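Putative aspartate aminotransferase (Thermus thermophilus, PDB 1IUG) probably catalyses pyridoxal-phosphate-dependent transamination as a class-V aminotransferase, with aspartate and 2-oxoglutarate among its likely substrates. Local coordinates at residues Leu5-Arg11 against Leu323-Tyr329; His27-Arg33 against Gly225-Pro231; Glu52-Leu56 against Glu218-Lys223; Trp259-Leu263 against Tyr329-Leu335. All coordinates share one frame; numbering follows the deposited sequence.

Interaction 1 (Leu5-Arg11 against Leu323-Tyr329); sequences LTPGPVR and LSLMGAY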
# COMPACT_ATOMS: atom_id res chain seq x y z
N LEU A 5 20.91 8.52 6.34
CA LEU A 5 21.77 8.39 5.17
C LEU A 5 21.57 7.07 4.42
O LEU A 5 22.47 6.61 3.72
CB LEU A 5 23.24 8.56 5.58
CG LEU A 5 23.58 9.87 6.30
CD1 LEU A 5 25.02 9.84 6.82
CD2 LEU A 5 23.36 11.07 5.36
N THR A 6 20.39 6.49 4.56
CA THR A 6 20.06 5.23 3.89
C THR A 6 19.39 5.49 2.55
O THR A 6 18.68 6.49 2.38
CB THR A 6 19.11 4.38 4.75
OG1 THR A 6 17.98 5.17 5.15
CG2 THR A 6 19.82 3.84 5.99
N PRO A 7 19.60 4.60 1.57
CA PRO A 7 19.01 4.75 0.24
C PRO A 7 17.54 4.34 0.21
O PRO A 7 17.11 3.60 -0.68
CB PRO A 7 19.88 3.83 -0.61
CG PRO A 7 20.18 2.72 0.34
CD PRO A 7 20.53 3.46 1.61
N GLY A 8 16.77 4.84 1.18
CA GLY A 8 15.36 4.51 1.26
C GLY A 8 14.99 3.71 2.49
O GLY A 8 15.56 2.63 2.72
N PRO A 9 14.12 4.25 3.37
CA PRO A 9 13.47 5.56 3.25
C PRO A 9 14.49 6.69 3.35
O PRO A 9 15.64 6.48 3.76
CB PRO A 9 12.51 5.57 4.45
CG PRO A 9 12.16 4.12 4.60
CD PRO A 9 13.51 3.47 4.47
N VAL A 10 14.06 7.89 3.00
CA VAL A 10 14.95 9.05 3.03
C VAL A 10 14.42 10.21 3.86
O VAL A 10 13.30 10.19 4.37
CB VAL A 10 15.22 9.60 1.61
CG1 VAL A 10 15.87 8.53 0.73
CG2 VAL A 10 13.93 10.11 0.98
N ARG A 11 15.29 11.21 3.99
CA ARG A 11 15.03 12.46 4.69
C ARG A 11 13.92 13.13 3.88
O ARG A 11 14.06 13.34 2.67
CB ARG A 11 16.32 13.28 4.61
CG ARG A 11 16.73 14.01 5.86
CD ARG A 11 15.75 15.04 6.32
NE ARG A 11 16.35 16.36 6.16
CZ ARG A 11 17.40 16.81 6.85
NH1 ARG A 11 17.99 16.05 7.76
NH2 ARG A 11 17.87 18.03 6.60
N LEU A 323 26.19 4.61 1.87
CA LEU A 323 25.88 5.96 2.20
C LEU A 323 25.05 6.59 1.12
O LEU A 323 25.27 6.36 -0.06
CB LEU A 323 27.15 6.77 2.42
CG LEU A 323 28.04 6.38 3.61
CD1 LEU A 323 29.31 7.22 3.63
CD2 LEU A 323 27.28 6.53 4.92
N SER A 324 24.06 7.39 1.51
CA SER A 324 23.21 8.06 0.53
C SER A 324 22.65 9.42 0.94
O SER A 324 22.06 9.58 2.01
CB SER A 324 22.06 7.15 0.12
OG SER A 324 21.25 7.75 -0.88
N LEU A 325 22.83 10.40 0.05
CA LEU A 325 22.34 11.76 0.26
C LEU A 325 21.14 11.99 -0.66
O LEU A 325 20.83 13.13 -1.02
CB LEU A 325 23.44 12.77 -0.04
CG LEU A 325 24.48 12.94 1.06
CD1 LEU A 325 25.69 13.72 0.56
CD2 LEU A 325 23.83 13.63 2.25
N MET A 326 20.47 10.90 -1.03
CA MET A 326 19.31 10.93 -1.91
C MET A 326 18.14 11.71 -1.31
O MET A 326 17.26 12.19 -2.03
CB MET A 326 18.91 9.49 -2.28
CG MET A 326 17.69 9.34 -3.17
SD MET A 326 17.61 7.70 -3.97
CE MET A 326 17.74 6.62 -2.56
N GLY A 327 18.15 11.86 0.02
CA GLY A 327 17.10 12.58 0.71
C GLY A 327 17.13 14.09 0.50
O GLY A 327 17.97 14.60 -0.23
N ALA A 328 16.23 14.81 1.17
CA ALA A 328 16.15 16.26 1.03
C ALA A 328 17.27 17.00 1.76
O ALA A 328 17.07 17.53 2.86
CB ALA A 328 14.78 16.76 1.48
N TYR A 329 18.45 17.02 1.14
CA TYR A 329 19.63 17.68 1.69
C TYR A 329 20.13 18.68 0.68
O TYR A 329 20.08 18.43 -0.53
CB TYR A 329 20.76 16.68 1.93
CG TYR A 329 20.49 15.69 3.03
CD1 TYR A 329 20.25 14.34 2.74
CD2 TYR A 329 20.51 16.08 4.37
CE1 TYR A 329 20.04 13.41 3.76
CE2 TYR A 329 20.30 15.17 5.39
CZ TYR A 329 20.06 13.84 5.08
OH TYR A 329 19.86 12.95 6.10
O HOH W 1 19.39 9.35 1.66

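Interaction 2 (His27-Arg33 against Gly225-Pro231); sequences HRTEAAR and GESAWTP. With PO4 (phosphate ion), chain D.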
# COMPACT_ATOMS: atom_id res chain seq x y z
N HIS A 27 -11.47 10.59 -1.12
CA HIS A 27 -10.95 10.31 -2.46
C HIS A 27 -11.92 10.48 -3.64
O HIS A 27 -11.49 10.48 -4.79
CB HIS A 27 -10.34 8.91 -2.50
CG HIS A 27 -11.31 7.81 -2.21
ND1 HIS A 27 -12.08 7.79 -1.07
CD2 HIS A 27 -11.63 6.70 -2.91
CE1 HIS A 27 -12.84 6.70 -1.08
NE2 HIS A 27 -12.58 6.03 -2.19
N ARG A 28 -13.22 10.62 -3.35
CA ARG A 28 -14.22 10.80 -4.41
C ARG A 28 -14.68 12.25 -4.59
O ARG A 28 -15.50 12.55 -5.45
CB ARG A 28 -15.43 9.89 -4.17
CG ARG A 28 -15.14 8.40 -4.34
CD ARG A 28 -14.65 8.08 -5.75
NE ARG A 28 -13.44 7.27 -5.74
CZ ARG A 28 -13.39 5.98 -6.03
NH1 ARG A 28 -14.50 5.33 -6.36
NH2 ARG A 28 -12.23 5.33 -5.99
N THR A 29 -14.16 13.15 -3.76
CA THR A 29 -14.52 14.56 -3.87
C THR A 29 -13.79 15.13 -5.08
O THR A 29 -12.75 14.60 -5.48
CB THR A 29 -14.16 15.34 -2.58
OG1 THR A 29 -14.76 16.64 -2.62
CG2 THR A 29 -12.65 15.49 -2.44
N GLU A 30 -14.33 16.19 -5.68
CA GLU A 30 -13.72 16.80 -6.86
C GLU A 30 -12.30 17.31 -6.59
O GLU A 30 -11.45 17.31 -7.48
CB GLU A 30 -14.59 17.94 -7.40
CG GLU A 30 -14.16 18.46 -8.76
CD GLU A 30 -14.06 17.36 -9.82
OE1 GLU A 30 -15.04 16.59 -9.98
OE2 GLU A 30 -13.02 17.27 -10.50
N ALA A 31 -12.04 17.71 -5.35
CA ALA A 31 -10.72 18.21 -4.95
C ALA A 31 -9.69 17.09 -5.03
O ALA A 31 -8.56 17.31 -5.48
CB ALA A 31 -10.78 18.75 -3.53
N ALA A 32 -10.09 15.89 -4.60
CA ALA A 32 -9.22 14.72 -4.62
C ALA A 32 -8.92 14.27 -6.04
O ALA A 32 -7.77 13.94 -6.35
CB ALA A 32 -9.84 13.58 -3.82
N ARG A 33 -9.95 14.26 -6.88
CA ARG A 33 -9.84 13.86 -8.29
C ARG A 33 -8.75 14.69 -8.96
O ARG A 33 -7.85 14.15 -9.60
CB ARG A 33 -11.13 14.16 -9.05
CG ARG A 33 -12.41 13.58 -8.49
CD ARG A 33 -12.42 12.07 -8.44
NE ARG A 33 -13.74 11.57 -8.02
CZ ARG A 33 -14.90 11.90 -8.59
NH1 ARG A 33 -14.94 12.74 -9.63
NH2 ARG A 33 -16.03 11.37 -8.14
N GLY A 225 -9.25 10.21 -12.86
CA GLY A 225 -8.86 10.77 -11.58
C GLY A 225 -9.30 9.95 -10.38
O GLY A 225 -9.29 10.44 -9.25
N GLU A 226 -9.72 8.71 -10.64
CA GLU A 226 -10.16 7.81 -9.58
C GLU A 226 -9.11 6.72 -9.47
O GLU A 226 -8.03 6.80 -10.07
CB GLU A 226 -11.48 7.13 -9.94
CG GLU A 226 -12.47 7.97 -10.74
CD GLU A 226 -13.41 8.78 -9.88
OE1 GLU A 226 -13.40 8.62 -8.63
OE2 GLU A 226 -14.18 9.57 -10.45
N SER A 227 -9.43 5.68 -8.71
CA SER A 227 -8.57 4.52 -8.53
C SER A 227 -9.51 3.36 -8.26
O SER A 227 -10.68 3.57 -7.91
CB SER A 227 -7.56 4.73 -7.39
OG SER A 227 -8.22 5.01 -6.16
N ALA A 228 -9.03 2.14 -8.48
CA ALA A 228 -9.86 0.95 -8.27
C ALA A 228 -10.36 0.87 -6.83
O ALA A 228 -11.54 0.65 -6.60
CB ALA A 228 -9.08 -0.30 -8.64
N TRP A 229 -9.46 1.08 -5.87
CA TRP A 229 -9.80 1.02 -4.45
C TRP A 229 -9.44 2.36 -3.80
O TRP A 229 -9.10 3.31 -4.51
CB TRP A 229 -9.02 -0.12 -3.77
CG TRP A 229 -8.59 -1.20 -4.72
CD1 TRP A 229 -7.31 -1.47 -5.13
CD2 TRP A 229 -9.44 -2.13 -5.41
NE1 TRP A 229 -7.32 -2.50 -6.05
CE2 TRP A 229 -8.61 -2.92 -6.23
CE3 TRP A 229 -10.82 -2.37 -5.41
CZ2 TRP A 229 -9.12 -3.94 -7.05
CZ3 TRP A 229 -11.33 -3.37 -6.22
CH2 TRP A 229 -10.48 -4.15 -7.03
N THR A 230 -9.51 2.44 -2.48
CA THR A 230 -9.16 3.69 -1.81
C THR A 230 -7.66 3.88 -1.90
O THR A 230 -6.88 2.99 -1.55
CB THR A 230 -9.57 3.68 -0.33
OG1 THR A 230 -10.96 3.33 -0.22
CG2 THR A 230 -9.37 5.07 0.29
N PRO A 231 -7.22 5.02 -2.46
CA PRO A 231 -5.79 5.28 -2.59
C PRO A 231 -5.25 6.01 -1.37
O PRO A 231 -6.02 6.63 -0.62
CB PRO A 231 -5.74 6.19 -3.81
CG PRO A 231 -6.95 7.07 -3.58
CD PRO A 231 -8.02 6.08 -3.10
P PO4 D . -13.66 1.20 -2.61
O1 PO4 D . -15.06 1.39 -2.02
O2 PO4 D . -12.78 0.37 -1.67
O3 PO4 D . -13.73 0.55 -3.99
O4 PO4 D . -13.02 2.63 -2.74
O HOH W 2 -9.89 7.31 -5.83

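Interaction 3 (Glu52-Leu56 against Glu218-Lys223); sequences EVLIL and ELKAQK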
# COMPACT_ATOMS: atom_id res chain seq x y z
N GLU A 52 0.94 6.39 -19.93
CA GLU A 52 0.24 6.63 -18.67
C GLU A 52 1.01 6.12 -17.47
O GLU A 52 1.75 5.14 -17.56
CB GLU A 52 -1.13 5.93 -18.69
CG GLU A 52 -2.06 6.31 -19.83
CD GLU A 52 -2.63 7.72 -19.72
OE1 GLU A 52 -2.60 8.31 -18.61
OE2 GLU A 52 -3.13 8.23 -20.74
N VAL A 53 0.85 6.80 -16.35
CA VAL A 53 1.50 6.39 -15.11
C VAL A 53 0.39 6.06 -14.12
O VAL A 53 -0.53 6.85 -13.92
CB VAL A 53 2.41 7.49 -14.53
CG1 VAL A 53 3.14 6.95 -13.30
CG2 VAL A 53 3.42 7.96 -15.58
N LEU A 54 0.44 4.85 -13.57
CA LEU A 54 -0.56 4.41 -12.60
C LEU A 54 -0.01 4.48 -11.18
O LEU A 54 1.13 4.11 -10.93
CB LEU A 54 -1.02 2.99 -12.93
CG LEU A 54 -1.73 2.83 -14.28
CD1 LEU A 54 -2.02 1.37 -14.56
CD2 LEU A 54 -3.01 3.65 -14.30
N ILE A 55 -0.83 5.01 -10.27
CA ILE A 55 -0.46 5.14 -8.86
C ILE A 55 -1.07 3.98 -8.08
O ILE A 55 -2.29 3.80 -8.06
CB ILE A 55 -0.98 6.46 -8.27
CG1 ILE A 55 -0.42 7.65 -9.05
CG2 ILE A 55 -0.62 6.54 -6.78
CD1 ILE A 55 -0.86 8.99 -8.53
N LEU A 56 -0.21 3.17 -7.46
CA LEU A 56 -0.65 2.01 -6.69
C LEU A 56 -0.33 2.21 -5.22
O LEU A 56 0.72 2.74 -4.86
CB LEU A 56 0.04 0.74 -7.18
CG LEU A 56 -0.04 0.41 -8.68
CD1 LEU A 56 0.69 -0.90 -8.93
CD2 LEU A 56 -1.48 0.30 -9.14
N GLU A 218 -7.49 -0.27 -13.15
CA GLU A 218 -6.87 0.87 -12.48
C GLU A 218 -6.77 1.95 -13.57
O GLU A 218 -7.11 3.10 -13.33
CB GLU A 218 -5.47 0.53 -11.95
CG GLU A 218 -5.43 -0.15 -10.60
CD GLU A 218 -5.82 0.75 -9.43
OE1 GLU A 218 -6.29 1.90 -9.64
OE2 GLU A 218 -5.66 0.30 -8.27
N LEU A 219 -6.35 1.54 -14.77
CA LEU A 219 -6.22 2.45 -15.91
C LEU A 219 -7.57 3.09 -16.21
O LEU A 219 -7.68 4.30 -16.33
CB LEU A 219 -5.71 1.69 -17.15
CG LEU A 219 -5.17 2.44 -18.37
CD1 LEU A 219 -6.29 3.05 -19.19
CD2 LEU A 219 -4.16 3.50 -17.96
N LYS A 220 -8.59 2.24 -16.29
CA LYS A 220 -9.97 2.65 -16.54
C LYS A 220 -10.37 3.74 -15.53
O LYS A 220 -10.88 4.80 -15.92
CB LYS A 220 -10.86 1.41 -16.40
CG LYS A 220 -12.33 1.47 -16.84
CD LYS A 220 -13.17 2.50 -16.09
CE LYS A 220 -14.64 2.50 -16.55
NZ LYS A 220 -14.94 1.49 -17.61
N ALA A 221 -10.09 3.49 -14.25
CA ALA A 221 -10.42 4.43 -13.19
C ALA A 221 -9.49 5.65 -13.07
O ALA A 221 -9.97 6.78 -12.90
CB ALA A 221 -10.47 3.70 -11.85
N GLN A 222 -8.18 5.43 -13.16
CA GLN A 222 -7.22 6.52 -13.03
C GLN A 222 -7.25 7.53 -14.16
O GLN A 222 -6.84 8.68 -13.98
CB GLN A 222 -5.81 5.97 -12.77
CG GLN A 222 -5.75 5.20 -11.45
CD GLN A 222 -4.35 4.92 -10.96
OE1 GLN A 222 -3.40 5.64 -11.29
NE2 GLN A 222 -4.21 3.90 -10.13
N LYS A 223 -7.79 7.12 -15.30
CA LYS A 223 -7.95 7.99 -16.46
C LYS A 223 -8.85 9.16 -16.04
O LYS A 223 -8.65 10.30 -16.47
CB LYS A 223 -8.65 7.22 -17.58
CG LYS A 223 -7.78 6.70 -18.70
CD LYS A 223 -7.05 7.82 -19.41
CE LYS A 223 -6.18 7.31 -20.56
NZ LYS A 223 -6.26 5.82 -20.73

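Interaction 4 (Trp259-Leu263 against Tyr329-Leu335); sequences WQNAL and YDRYEAL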
# COMPACT_ATOMS: atom_id res chain seq x y z
N TRP A 259 26.40 15.59 -7.78
CA TRP A 259 27.50 16.22 -7.08
C TRP A 259 27.62 15.71 -5.64
O TRP A 259 28.72 15.44 -5.15
CB TRP A 259 27.34 17.75 -7.10
CG TRP A 259 28.38 18.47 -6.31
CD1 TRP A 259 29.61 18.86 -6.75
CD2 TRP A 259 28.31 18.85 -4.93
NE1 TRP A 259 30.31 19.46 -5.73
CE2 TRP A 259 29.54 19.46 -4.60
CE3 TRP A 259 27.33 18.73 -3.93
CZ2 TRP A 259 29.82 19.95 -3.31
CZ3 TRP A 259 27.60 19.21 -2.66
CH2 TRP A 259 28.84 19.82 -2.36
N GLN A 260 26.47 15.57 -4.97
CA GLN A 260 26.42 15.09 -3.59
C GLN A 260 26.96 13.66 -3.43
O GLN A 260 27.65 13.37 -2.46
CB GLN A 260 24.99 15.16 -3.04
CG GLN A 260 24.50 16.57 -2.74
CD GLN A 260 23.04 16.62 -2.31
OE1 GLN A 260 22.21 15.90 -2.85
NE2 GLN A 260 22.73 17.48 -1.35
N ASN A 261 26.62 12.79 -4.37
CA ASN A 261 27.06 11.41 -4.32
C ASN A 261 28.55 11.30 -4.64
O ASN A 261 29.27 10.52 -4.01
CB ASN A 261 26.26 10.55 -5.30
CG ASN A 261 26.30 9.08 -4.94
OD1 ASN A 261 25.94 8.69 -3.83
ND2 ASN A 261 26.74 8.25 -5.88
N ALA A 262 29.01 12.10 -5.60
CA ALA A 262 30.41 12.12 -5.99
C ALA A 262 31.25 12.64 -4.82
O ALA A 262 32.41 12.27 -4.66
CB ALA A 262 30.61 13.01 -7.21
N LEU A 263 30.63 13.49 -4.01
CA LEU A 263 31.27 14.06 -2.83
C LEU A 263 31.58 12.93 -1.83
O LEU A 263 32.65 12.92 -1.22
CB LEU A 263 30.35 15.10 -2.18
CG LEU A 263 30.88 15.83 -0.94
CD1 LEU A 263 32.07 16.71 -1.31
CD2 LEU A 263 29.76 16.67 -0.34
N TYR A 329 18.45 17.02 1.14
CA TYR A 329 19.63 17.68 1.69
C TYR A 329 20.13 18.68 0.68
O TYR A 329 20.08 18.43 -0.53
CB TYR A 329 20.76 16.68 1.93
CG TYR A 329 20.49 15.69 3.03
CD1 TYR A 329 20.25 14.34 2.74
CD2 TYR A 329 20.51 16.08 4.37
CE1 TYR A 329 20.04 13.41 3.76
CE2 TYR A 329 20.30 15.17 5.39
CZ TYR A 329 20.06 13.84 5.08
OH TYR A 329 19.86 12.95 6.10
N ASP A 330 20.63 19.82 1.16
CA ASP A 330 21.16 20.81 0.25
C ASP A 330 22.68 20.69 0.13
O ASP A 330 23.28 19.76 0.67
CB ASP A 330 20.72 22.24 0.63
CG ASP A 330 21.39 22.79 1.89
OD1 ASP A 330 21.11 23.96 2.22
OD2 ASP A 330 22.19 22.09 2.55
N ARG A 331 23.26 21.63 -0.60
CA ARG A 331 24.70 21.73 -0.86
C ARG A 331 25.52 21.67 0.44
O ARG A 331 26.45 20.87 0.57
CB ARG A 331 24.92 23.08 -1.56
CG ARG A 331 26.07 23.22 -2.56
CD ARG A 331 27.43 22.97 -1.96
NE ARG A 331 28.51 23.60 -2.72
CZ ARG A 331 28.80 23.36 -4.00
NH1 ARG A 331 28.08 22.49 -4.70
NH2 ARG A 331 29.85 23.95 -4.55
N TYR A 332 25.11 22.45 1.43
CA TYR A 332 25.84 22.54 2.70
C TYR A 332 25.63 21.44 3.72
O TYR A 332 26.51 21.17 4.54
CB TYR A 332 25.65 23.94 3.27
CG TYR A 332 25.98 24.95 2.20
CD1 TYR A 332 24.97 25.62 1.50
CD2 TYR A 332 27.30 25.14 1.78
CE1 TYR A 332 25.26 26.43 0.41
CE2 TYR A 332 27.60 25.96 0.69
CZ TYR A 332 26.58 26.59 0.01
OH TYR A 332 26.87 27.38 -1.07
N GLU A 333 24.48 20.78 3.67
CA GLU A 333 24.22 19.68 4.59
C GLU A 333 25.08 18.51 4.11
O GLU A 333 25.60 17.74 4.92
CB GLU A 333 22.73 19.33 4.60
CG GLU A 333 21.90 20.36 5.34
CD GLU A 333 20.41 20.17 5.16
OE1 GLU A 333 19.68 20.29 6.16
OE2 GLU A 333 19.96 19.92 4.02
N ALA A 334 25.26 18.42 2.80
CA ALA A 334 26.08 17.37 2.19
C ALA A 334 27.53 17.57 2.62
O ALA A 334 28.21 16.61 2.99
CB ALA A 334 25.95 17.41 0.68
N LEU A 335 28.01 18.81 2.58
CA LEU A 335 29.38 19.13 2.99
C LEU A 335 29.56 18.73 4.46
O LEU A 335 30.64 18.29 4.86
CB LEU A 335 29.69 20.62 2.81
CG LEU A 335 29.93 21.17 1.40
CD1 LEU A 335 30.23 22.67 1.47
CD2 LEU A 335 31.10 20.44 0.75

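Interaction 1 (Leu5-Arg11 against Leu323-Tyr329)
Val10 and Gly327 illustrate how a glycine lets two loops close on each other: CB of Val10 rests 3.6 Å from CA of Gly327, and a side chain on that glycine would run into CB of Arg11. In the same dense, buried part, Met326 bends at its last torsion (chi3 54°), which brings CE to 3.6 Å from C of Pro7 and near CG1 of Val10. Ser324 N makes a weak hydrogen bond to Leu5 O, while Ser324 OG accepts from Met326 N in an ST turn and also bonds to Ala283 O. A water between the loops donates to Thr6 O and Ser324 O and accepts from Gly327 N, serving three backbone groups.

Packing is less enclosed around the partly exposed Arg11 and Ala328. There Ala328 N donates to Arg11 O at 3.0 Å. Tyr329 CE2 lies over one guanidinium face of Arg11, toward its rim, with the planes 50° apart; the salt bridge of Arg11 is with Glu333, and Tyr329 OH bonds to Leu4 O. Pro7 borders Arg322, predicted to bind substrate. Leu5 and Leu323 pack between strand 307-311 and helix 331-348, and Leu325 reaches helix 250-270.

Interaction 2 (His27-Arg33 against Gly225-Pro231)
Arg33 and Arg28 reach Glu226 from across the contact, just after a Schellman motif in which Gly225, at positive phi, ends helix 215-222. The result is a salt-bridge network rather than a set of directed bonds. Glu226 bends sharply at chi2 (-89°), which lifts its carboxylate against the start of helix 30-47. OE1 lies 3.0 Å from Arg33 NE and 3.2 Å from Arg28 NE, but well outside both guanidinium planes, so charge does the holding and no N-H points at it. OE2 sits over the centre of the Arg33 guanidinium, with the carboxylate turned 58° to it.

His27 is fixed by packing on its two faces. Its CG stands between the backbone N and the carbonyl carbon (chi1 62°), a setting that brings the ring above Thr230. CG2 of Thr230 makes a CH-pi contact 4.0 Å from the ring centroid, almost on the normal, while Arg28 CG covers the opposite face. Pro231 CD comes within 3.7 Å of His27 CD2. NE2 of His27 gives a weak hydrogen bond to a phosphate ion, which Arg89 of the second subunit also binds. Thr230 OG1 bonds to the pyridoxal-phosphate lysine of that subunit, tying the loop to the cofactor across the dimer. Nearby, one water accepts from Arg28 NH2 at 3.1 Å and donates to Ser227 OG at 2.9 Å.

Interaction 3 (Glu52-Leu56 against Glu218-Lys223)
The flat amide of Gln222 meets the backbone of Ile55 at two atoms, behaving like a peptide group of a neighbouring strand. Ile55 N-H lies in the plane of the Gln222 carbonyl and reaches a lone pair of OE1 at 2.8 Å, nearly straight at 169°. NE2 of Gln222 returns a bond of 2.8 Å to Ile55 O, which is tilted somewhat from the amide plane. Its other bond, to Glu218 OE1, runs within that plane but meets the Glu218 carboxylate from above, so three bonds fix the rotation of the buried amide. A leucine in place of Gln222 would probably leave Ile55 N and O without these partners on the edge of the sheet.

Beside the amide, Leu54 CD2 packs 3.8 Å from Leu219 CD2, and Glu52 CB touches that same methyl. At the exposed end Glu52 OE2 makes a long salt bridge, 4.0 Å, to Lys223 NZ; the carboxylate's stronger partner is Arg40. The helix axis crosses the strand at 99° and 9.0 Å. Strand 52-57, outermost in its sheet, bonds to strand 193-198 on one side and lies between helix 215-222 and helix 30-47, whose Leu43 and Phe47 pack on Val53.

Interaction 4 (Trp259-Leu263 against Tyr329-Leu335)
NE2 of Gln260 holds two successive backbone carbonyls just ahead of helix 331-348. Its bond to Tyr329 O, 2.9 Å long, lies in the amide plane of Gln260 but approaches from above the plane of the carbonyl; the second, to Asp330 O at 3.1 Å, is weak. The Gln260 chain runs extended beyond CG, which lets the amide span the gap between the helices while CG itself rests on Ala334 CB.

On the more exposed flank, the guanidinium of Arg331 lies flat on the indole of Trp259, planes 15° apart. Arg331 CZ stands 4.0 Å from the centroid of the six-membered ring, a cation-pi contact, and NH1 hangs over the indole face. Trp259 reaches this position with CG anti to its backbone N (chi1 176°), and its far edge meets Leu335 CD2 at CH2, 3.9 Å away. Replacing Trp259 by an alanine would probably strip the Arg331 guanidinium of its stacking surface, leave it freer to turn, and open a gap beside Leu335. Next to this stack, Leu263 CD2 packs on Ala334 CB and Leu335 CD2.

The helix start is secured by a capping box: Asp330 OD2 accepts from Glu333 N, and Glu333 OE2 uses its anti lone pair to accept from Asp330 N, each at 2.9 Å. Helices 250-270 and 331-348 run almost parallel here, their local axes 10.2 Å apart and 10° from alignment, with Leu325 of the preceding loop packed against Gln260 and Ala334.

The four contacts form two pairs at separate ends of the subunit. Interactions 1 and 4, with centres 11 Å apart, share Tyr329 and are joined by the Arg11-Glu333 salt bridge; their segments alternate along the chain, drawing the N-terminal loop to the one after strand 320-323, and helix 250-270 to helix 331-348. Interactions 2 and 3, also 11 Å apart, meet where Glu218 binds Ala228 N, and join helix 30-47 and strand 52-57, consecutive in the chain, to helix 215-222 and its following loop. Interaction 3 is nested within interaction 2, and both within the loop closed by interaction 1. Interactions 1 and 2, about 30 Å apart between centres, both touch the second subunit, so each pair has a link to the dimer.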